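Family 88 glycosyl hydrolase (Bacteroides thetaiotaomicron, PDB 5NOA) probably acts as a polysaccharide lyase that removes rhamnose caps from complex arabinogalactan proteins. Local coordinates at residues G298-W301 and G302-N305; H312-P315 and V316-K319; C369-V372 and R373-E376. All coordinates share one frame; numbering follows the deposited sequence.

Contact 1 (G298-W301 and G302-N305)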
loop_
_atom_site.group_PDB
_atom_site.type_symbol
_atom_site.label_atom_id
_atom_site.label_comp_id
_atom_site.label_asym_id
_atom_site.label_seq_id
_atom_site.Cartn_x
_atom_site.Cartn_y
_atom_site.Cartn_z
ATOM N N GLY A 298 -6.962 -3.786 -3.518
ATOM C CA GLY A 298 -6.283 -4.436 -4.654
ATOM C C GLY A 298 -7.213 -5.351 -5.430
ATOM O O GLY A 298 -7.176 -5.380 -6.656
ATOM N N LEU A 299 -8.050 -6.108 -4.700
ATOM C CA LEU A 299 -8.979 -7.014 -5.371
ATOM C C LEU A 299 -10.036 -6.214 -6.131
ATOM O O LEU A 299 -10.342 -6.536 -7.282
ATOM C CB LEU A 299 -9.633 -7.973 -4.416
ATOM C CG LEU A 299 -8.706 -8.987 -3.742
ATOM C CD1 LEU A 299 -9.474 -9.806 -2.735
ATOM C CD2 LEU A 299 -8.029 -9.884 -4.733
ATOM N N GLN A 300 -10.614 -5.190 -5.516
ATOM C CA GLN A 300 -11.623 -4.423 -6.246
ATOM C C GLN A 300 -10.999 -3.710 -7.424
ATOM O O GLN A 300 -11.603 -3.611 -8.498
ATOM C CB GLN A 300 -12.323 -3.437 -5.340
ATOM C CG GLN A 300 -13.501 -2.717 -6.053
ATOM C CD GLN A 300 -14.676 -3.664 -6.317
ATOM O OE1 GLN A 300 -15.466 -3.917 -5.422
ATOM N NE2 GLN A 300 -14.755 -4.231 -7.512
ATOM N N TRP A 301 -9.776 -3.178 -7.240
ATOM C CA TRP A 301 -9.109 -2.496 -8.335
ATOM C C TRP A 301 -8.896 -3.465 -9.473
ATOM O O TRP A 301 -9.148 -3.167 -10.658
ATOM C CB TRP A 301 -7.770 -1.857 -7.891
ATOM C CG TRP A 301 -7.185 -1.049 -8.983
ATOM C CD1 TRP A 301 -7.416 0.287 -9.204
ATOM C CD2 TRP A 301 -6.355 -1.495 -10.063
ATOM N NE1 TRP A 301 -6.778 0.691 -10.339
ATOM C CE2 TRP A 301 -6.155 -0.380 -10.917
ATOM C CE3 TRP A 301 -5.776 -2.719 -10.418
ATOM C CZ2 TRP A 301 -5.434 -0.462 -12.104
ATOM C CZ3 TRP A 301 -5.051 -2.790 -11.630
ATOM C CH2 TRP A 301 -4.886 -1.656 -12.430
ATOM N N GLY A 302 -8.427 -4.662 -9.166
ATOM C CA GLY A 302 -8.177 -5.650 -10.229
ATOM C C GLY A 302 -9.416 -6.087 -10.974
ATOM O O GLY A 302 -9.359 -6.326 -12.203
ATOM N N VAL A 303 -10.532 -6.191 -10.248
ATOM C CA VAL A 303 -11.843 -6.465 -10.898
ATOM C C VAL A 303 -12.241 -5.260 -11.762
ATOM O O VAL A 303 -12.621 -5.450 -12.938
ATOM C CB VAL A 303 -12.903 -6.756 -9.823
ATOM C CG1 VAL A 303 -14.323 -6.710 -10.380
ATOM C CG2 VAL A 303 -12.636 -8.116 -9.196
ATOM N N ASN A 304 -12.114 -4.049 -11.240
ATOM C CA ASN A 304 -12.543 -2.854 -11.959
ATOM C C ASN A 304 -11.660 -2.539 -13.153
ATOM O O ASN A 304 -12.088 -1.792 -14.023
ATOM C CB ASN A 304 -12.485 -1.638 -11.049
ATOM C CG ASN A 304 -13.584 -1.557 -10.043
ATOM O OD1 ASN A 304 -14.588 -2.243 -10.115
ATOM N ND2 ASN A 304 -13.425 -0.625 -9.085
ATOM N N ASN A 305 -10.457 -3.095 -13.225
ATOM C CA ASN A 305 -9.534 -2.741 -14.280
ATOM C C ASN A 305 -9.187 -3.915 -15.162
ATOM O O ASN A 305 -8.280 -3.817 -15.960
ATOM C CB ASN A 305 -8.328 -2.003 -13.725
ATOM C CG ASN A 305 -8.698 -0.649 -13.216
ATOM O OD1 ASN A 305 -8.601 0.335 -13.952
ATOM N ND2 ASN A 305 -9.162 -0.578 -11.969
HETATM O O HOH W 1 -7.466 2.582 -12.522
#
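Asn-305 lays its carboxamide flat over one face of the Trp-301 indole, the two planes only 13° apart. The amide nitrogen ND2 of Asn-305 hovers 3.1 Å above the Trp-301 ring plane, offset toward the rim, while CB of Asn-305 makes a CH-pi contact 3.7 Å from the centroid of the six-membered ring. Helix 226-242 adds Ala-237, Leu-240 and Lys-241 as further neighbours of the indole.

Hydrogen bonds fix this stack. ND2 of Asn-305 donates to the backbone O of Trp-301 at 2.9 Å, nearly straight at 168° and in the plane of its own amide, which settles the rotation of the carboxamide. The same carbonyl oxygen takes a second, weak bond from Asn-305 N. NE1 of Trp-301 is 3.2 Å from ND2 of Asn-305, but both are donors; NE1 instead gives its hydrogen to a water at 3.0 Å, and that water donates to OD1 of Asn-305 at 2.9 Å, bridging ring and amide.

The setting is the C-terminal end of helix 289-304, one of the helices of the alpha-barrel built from six helical hairpins on which family 88 enzymes are based. Regular i to i+4 backbone bonds run from Gly-302 to Gly-298, Val-303 to Leu-299 and Asn-304 to Gln-300; Asn-305 is the first residue to leave helical backbone angles.

A second amide pair lies one residue back. The Gln-300 chain bends at chi2 (70°), bringing NE2 within 3.3 Å of OD1 of Asn-304, a weak bond. Stronger partners lie on other helices: OE1 of Gln-300 accepts from Gln-314, and ND2 of Asn-304 donates to Glu-370. CG1 of Val-303 packs 3.8 Å from the amide NE2 of Gln-300; Val-303 and Leu-299 share Leu-308 as an apolar neighbour.

Contact 2 (H312-P315 and V316-K319); sequences HYQP and VVEK
Gln-314 and Glu-318, one helical turn apart, join through their side chains: NE2 of Gln-314 donates to OE2 of Glu-318 at 3.0 Å and 147°. The bond uses the anti lone pair of OE2, and the amide and carboxylate planes stand 41° apart. Both chains bend at chi2, which curls their ends toward each other along the helix surface. NE2 also serves OE1 of Gln-300, giving it two acceptors, while OE1 of Glu-318 forms a salt bridge with Arg-371, so both ends of the pair are tied to other helices as well.

In the backbone, Tyr-313 O takes two donors, Val-317 N at 3.1 Å in a nearly straight bond (170°) and, weakly, Val-316 N. Gln-314 O accepts from Glu-318 N at 2.9 Å and Pro-315 O from Lys-319 N at 3.2 Å. Pro-315 has no N-H to offer the preceding turn, and the helix is kinked there. Val-316 O is used by the side chain of Gln-268.

This stretch of helix 310-328 turns different faces to its neighbours: Tyr-313 and Val-316 pack on helix 250-266, Val-317 meets Leu-299 and Gln-300 of helix 289-304, and Tyr-374 of helix 358-377 lies against Gln-314 and Glu-318.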
loop_
_atom_site.group_PDB
_atom_site.type_symbol
_atom_site.label_atom_id
_atom_site.label_comp_id
_atom_site.label_asym_id
_atom_site.label_seq_id
_atom_site.Cartn_x
_atom_site.Cartn_y
_atom_site.Cartn_z
ATOM N N HIS A 312 -15.647 -14.321 -9.581
ATOM C CA HIS A 312 -14.880 -15.038 -8.573
ATOM C C HIS A 312 -14.573 -14.105 -7.395
ATOM O O HIS A 312 -14.707 -14.498 -6.231
ATOM C CB HIS A 312 -13.564 -15.573 -9.160
ATOM C CG HIS A 312 -12.723 -16.370 -8.203
ATOM N ND1 HIS A 312 -12.845 -17.734 -8.038
ATOM C CD2 HIS A 312 -11.720 -15.979 -7.385
ATOM C CE1 HIS A 312 -11.961 -18.139 -7.142
ATOM N NE2 HIS A 312 -11.264 -17.092 -6.734
ATOM N N TYR A 313 -14.158 -12.877 -7.673
ATOM C CA TYR A 313 -13.606 -12.006 -6.633
ATOM C C TYR A 313 -14.644 -11.105 -6.000
ATOM O O TYR A 313 -14.442 -10.698 -4.857
ATOM C CB TYR A 313 -12.427 -11.199 -7.143
ATOM C CG TYR A 313 -11.229 -12.062 -7.417
ATOM C CD1 TYR A 313 -10.420 -12.488 -6.372
ATOM C CD2 TYR A 313 -10.873 -12.460 -8.697
ATOM C CE1 TYR A 313 -9.307 -13.263 -6.607
ATOM C CE2 TYR A 313 -9.766 -13.243 -8.943
ATOM C CZ TYR A 313 -8.976 -13.668 -7.878
ATOM O OH TYR A 313 -7.887 -14.434 -8.089
ATOM N N GLN A 314 -15.696 -10.711 -6.709
ATOM C CA GLN A 314 -16.627 -9.754 -6.102
ATOM C C GLN A 314 -17.213 -10.239 -4.768
ATOM O O GLN A 314 -17.292 -9.452 -3.822
ATOM C CB GLN A 314 -17.741 -9.332 -7.064
ATOM C CG GLN A 314 -18.376 -8.023 -6.636
ATOM C CD GLN A 314 -17.423 -6.846 -6.604
ATOM O OE1 GLN A 314 -16.726 -6.589 -7.583
ATOM N NE2 GLN A 314 -17.408 -6.107 -5.497
ATOM N N PRO A 315 -17.564 -11.533 -4.628
ATOM C CA PRO A 315 -18.091 -11.959 -3.334
ATOM C C PRO A 315 -17.095 -11.824 -2.178
ATOM O O PRO A 315 -17.489 -11.549 -1.050
ATOM C CB PRO A 315 -18.469 -13.423 -3.577
ATOM C CG PRO A 315 -18.784 -13.487 -5.024
ATOM C CD PRO A 315 -17.768 -12.581 -5.644
ATOM N N VAL A 316 -15.822 -12.008 -2.465
ATOM C CA VAL A 316 -14.769 -11.843 -1.463
ATOM C C VAL A 316 -14.717 -10.380 -1.051
ATOM O O VAL A 316 -14.635 -10.047 0.150
ATOM C CB VAL A 316 -13.442 -12.327 -2.056
ATOM C CG1 VAL A 316 -12.269 -11.995 -1.160
ATOM C CG2 VAL A 316 -13.542 -13.845 -2.330
ATOM N N VAL A 317 -14.695 -9.489 -2.050
ATOM C CA VAL A 317 -14.677 -8.070 -1.756
ATOM C C VAL A 317 -15.884 -7.662 -0.943
ATOM O O VAL A 317 -15.760 -6.868 0.001
ATOM C CB VAL A 317 -14.583 -7.243 -3.051
ATOM C CG1 VAL A 317 -14.763 -5.760 -2.765
ATOM C CG2 VAL A 317 -13.270 -7.514 -3.787
ATOM N N GLU A 318 -17.047 -8.210 -1.265
ATOM C CA GLU A 318 -18.228 -7.824 -0.518
ATOM C C GLU A 318 -18.122 -8.191 0.950
ATOM O O GLU A 318 -18.510 -7.397 1.828
ATOM C CB GLU A 318 -19.509 -8.421 -1.098
ATOM C CG GLU A 318 -19.857 -7.853 -2.466
ATOM C CD GLU A 318 -20.008 -6.352 -2.452
ATOM O OE1 GLU A 318 -20.763 -5.780 -1.612
ATOM O OE2 GLU A 318 -19.324 -5.699 -3.244
ATOM N N LYS A 319 -17.612 -9.377 1.255
ATOM C CA LYS A 319 -17.441 -9.790 2.648
ATOM C C LYS A 319 -16.417 -8.900 3.338
ATOM O O LYS A 319 -16.564 -8.582 4.520
ATOM C CB LYS A 319 -17.031 -11.256 2.738
ATOM C CG LYS A 319 -18.138 -12.237 2.480
ATOM C CD LYS A 319 -17.697 -13.669 2.761
ATOM C CE LYS A 319 -17.031 -14.260 1.556
ATOM N NZ LYS A 319 -16.742 -15.691 1.811
#

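Contact 3 (C369-V372 and R373-E376)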
loop_
_atom_site.group_PDB
_atom_site.type_symbol
_atom_site.label_atom_id
_atom_site.label_comp_id
_atom_site.label_asym_id
_atom_site.label_seq_id
_atom_site.Cartn_x
_atom_site.Cartn_y
_atom_site.Cartn_z
ATOM N N CYS A 369 -12.386 4.271 -1.695
ATOM C CA CYS A 369 -12.437 4.981 -2.954
ATOM C C CYS A 369 -12.702 4.002 -4.094
ATOM O O CYS A 369 -13.464 4.313 -5.029
ATOM C CB CYS A 369 -11.164 5.760 -3.188
ATOM S SG CYS A 369 -10.958 7.228 -2.134
ATOM N N GLU A 370 -12.011 2.876 -4.079
ATOM C CA GLU A 370 -12.194 1.902 -5.145
ATOM C C GLU A 370 -13.599 1.301 -5.119
ATOM O O GLU A 370 -14.149 0.997 -6.182
ATOM C CB GLU A 370 -11.113 0.829 -5.115
ATOM C CG GLU A 370 -10.980 0.091 -6.425
ATOM C CD GLU A 370 -10.584 0.972 -7.605
ATOM O OE1 GLU A 370 -9.900 2.028 -7.441
ATOM O OE2 GLU A 370 -10.964 0.626 -8.725
ATOM N N ARG A 371 -14.178 1.182 -3.934
ATOM C CA ARG A 371 -15.561 0.742 -3.850
ATOM C C ARG A 371 -16.518 1.714 -4.502
ATOM O O ARG A 371 -17.448 1.295 -5.183
ATOM C CB ARG A 371 -15.974 0.524 -2.400
ATOM C CG ARG A 371 -17.398 0.014 -2.326
ATOM C CD ARG A 371 -17.719 -0.640 -1.049
ATOM N NE ARG A 371 -19.024 -1.283 -1.080
ATOM C CZ ARG A 371 -19.284 -2.478 -1.610
ATOM N NH1 ARG A 371 -18.366 -3.228 -2.159
ATOM N NH2 ARG A 371 -20.522 -2.934 -1.560
ATOM N N VAL A 372 -16.318 3.016 -4.287
ATOM C CA VAL A 372 -17.159 4.006 -4.966
ATOM C C VAL A 372 -17.102 3.818 -6.469
ATOM O O VAL A 372 -18.141 3.847 -7.146
ATOM C CB VAL A 372 -16.756 5.437 -4.568
ATOM C CG1 VAL A 372 -17.462 6.475 -5.439
ATOM C CG2 VAL A 372 -17.050 5.688 -3.123
ATOM N N ARG A 373 -15.898 3.620 -6.995
ATOM C CA ARG A 373 -15.744 3.395 -8.432
ATOM C C ARG A 373 -16.516 2.168 -8.932
ATOM O O ARG A 373 -17.193 2.200 -9.968
ATOM C CB ARG A 373 -14.274 3.352 -8.837
ATOM C CG ARG A 373 -13.538 4.659 -8.497
ATOM C CD ARG A 373 -12.099 4.632 -8.938
ATOM N NE ARG A 373 -11.351 5.828 -8.483
ATOM C CZ ARG A 373 -10.497 5.863 -7.467
ATOM N NH1 ARG A 373 -10.186 4.792 -6.699
ATOM N NH2 ARG A 373 -9.897 7.028 -7.212
ATOM N N TYR A 374 -16.459 1.082 -8.173
ATOM C CA TYR A 374 -17.259 -0.111 -8.491
ATOM C C TYR A 374 -18.764 0.185 -8.441
ATOM O O TYR A 374 -19.504 -0.133 -9.387
ATOM C CB TYR A 374 -16.906 -1.239 -7.508
ATOM C CG TYR A 374 -17.908 -2.349 -7.533
ATOM C CD1 TYR A 374 -18.045 -3.144 -8.657
ATOM C CD2 TYR A 374 -18.708 -2.594 -6.448
ATOM C CE1 TYR A 374 -18.977 -4.155 -8.702
ATOM C CE2 TYR A 374 -19.634 -3.613 -6.480
ATOM C CZ TYR A 374 -19.769 -4.385 -7.611
ATOM O OH TYR A 374 -20.732 -5.392 -7.623
ATOM N N LEU A 375 -19.238 0.784 -7.352
ATOM C CA LEU A 375 -20.662 1.019 -7.207
ATOM C C LEU A 375 -21.207 1.937 -8.289
ATOM O O LEU A 375 -22.333 1.751 -8.730
ATOM C CB LEU A 375 -20.981 1.544 -5.818
ATOM C CG LEU A 375 -20.727 0.569 -4.681
ATOM C CD1 LEU A 375 -20.821 1.319 -3.371
ATOM C CD2 LEU A 375 -21.661 -0.640 -4.714
ATOM N N GLU A 376 -20.417 2.935 -8.685
ATOM C CA GLU A 376 -20.885 3.874 -9.683
ATOM C C GLU A 376 -20.997 3.240 -11.067
ATOM O O GLU A 376 -21.689 3.812 -11.921
ATOM C CB GLU A 376 -19.995 5.125 -9.704
ATOM C CG GLU A 376 -20.192 5.997 -8.462
ATOM C CD GLU A 376 -19.437 7.284 -8.456
ATOM O OE1 GLU A 376 -19.679 8.110 -7.527
ATOM O OE2 GLU A 376 -18.569 7.452 -9.317
#
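Arg-373 reaches back three residues to Glu-370, its NH1 forming a salt bridge with Glu-370 OE1 at 2.9 Å. This is an i to i+3 pair on helix 358-377, the last helix of the chain, in the helical barrel of six hairpins, and it marks the tighter side of the contact. The carboxylate and guanidinium planes are 34° apart. The hydrogen bond is bent (135°); NH1 comes in from above the carboxylate plane, and OE1 in turn is tilted out of the guanidinium plane. Glu-370 arrives there by setting CG anti to its backbone N (chi1 -161°) and bending at the next bond, whereas Arg-373 runs extended from CG to NE. CG of Arg-373 lies 3.5 Å from Cys-369 O, and NH1 of Arg-373 is 3.8 Å from CB of Cys-369.

Both charges have second partners: NH1 also pairs with Glu-67 of helix 56-72, and Glu-370 OE2 accepts from Asn-304. NH1 is thus shared by two acidic side chains, which probably stabilises their negative charge. A leucine here would remove the guanidinium and is likely to leave both Glu-370 OE1 and Glu-67 without their charged mate. Buried Cys-369 and Val-372 complete this side by packing on Leu-71.

Contacts are looser toward solvent. Exposed Glu-376 lies alongside Val-372, pointing the same way, with OE1 of Glu-376 3.5 Å from CG1 of Val-372. Arg-371, whose NH2 is held by Glu-318, stretches out past Leu-375: CD1 of Leu-375 is 3.8 Å from CG of Arg-371, and CD2 of Leu-375 sits 4.0 Å above one face of the Arg-371 guanidinium, offset toward its rim.

From the N terminus the three contacts come in series, none nested or crossing, and each closes only a turn within its own helix. Contact 1 ends helix 289-304; a short loop then leads into helix 310-328 and contact 2, and a longer connection returns the chain to helix 358-377 and contact 3. Their centres lie about 10 to 14 Å apart on one side of the chain's centre. Polar side chains join them pairwise: Gln-300 OE1 with Gln-314 NE2, Asn-304 ND2 with Glu-370 OE2, and Glu-318 OE1 with Arg-371 NH2. Tyr-374 touches residues of both other contacts, so three helices meet around its side chain.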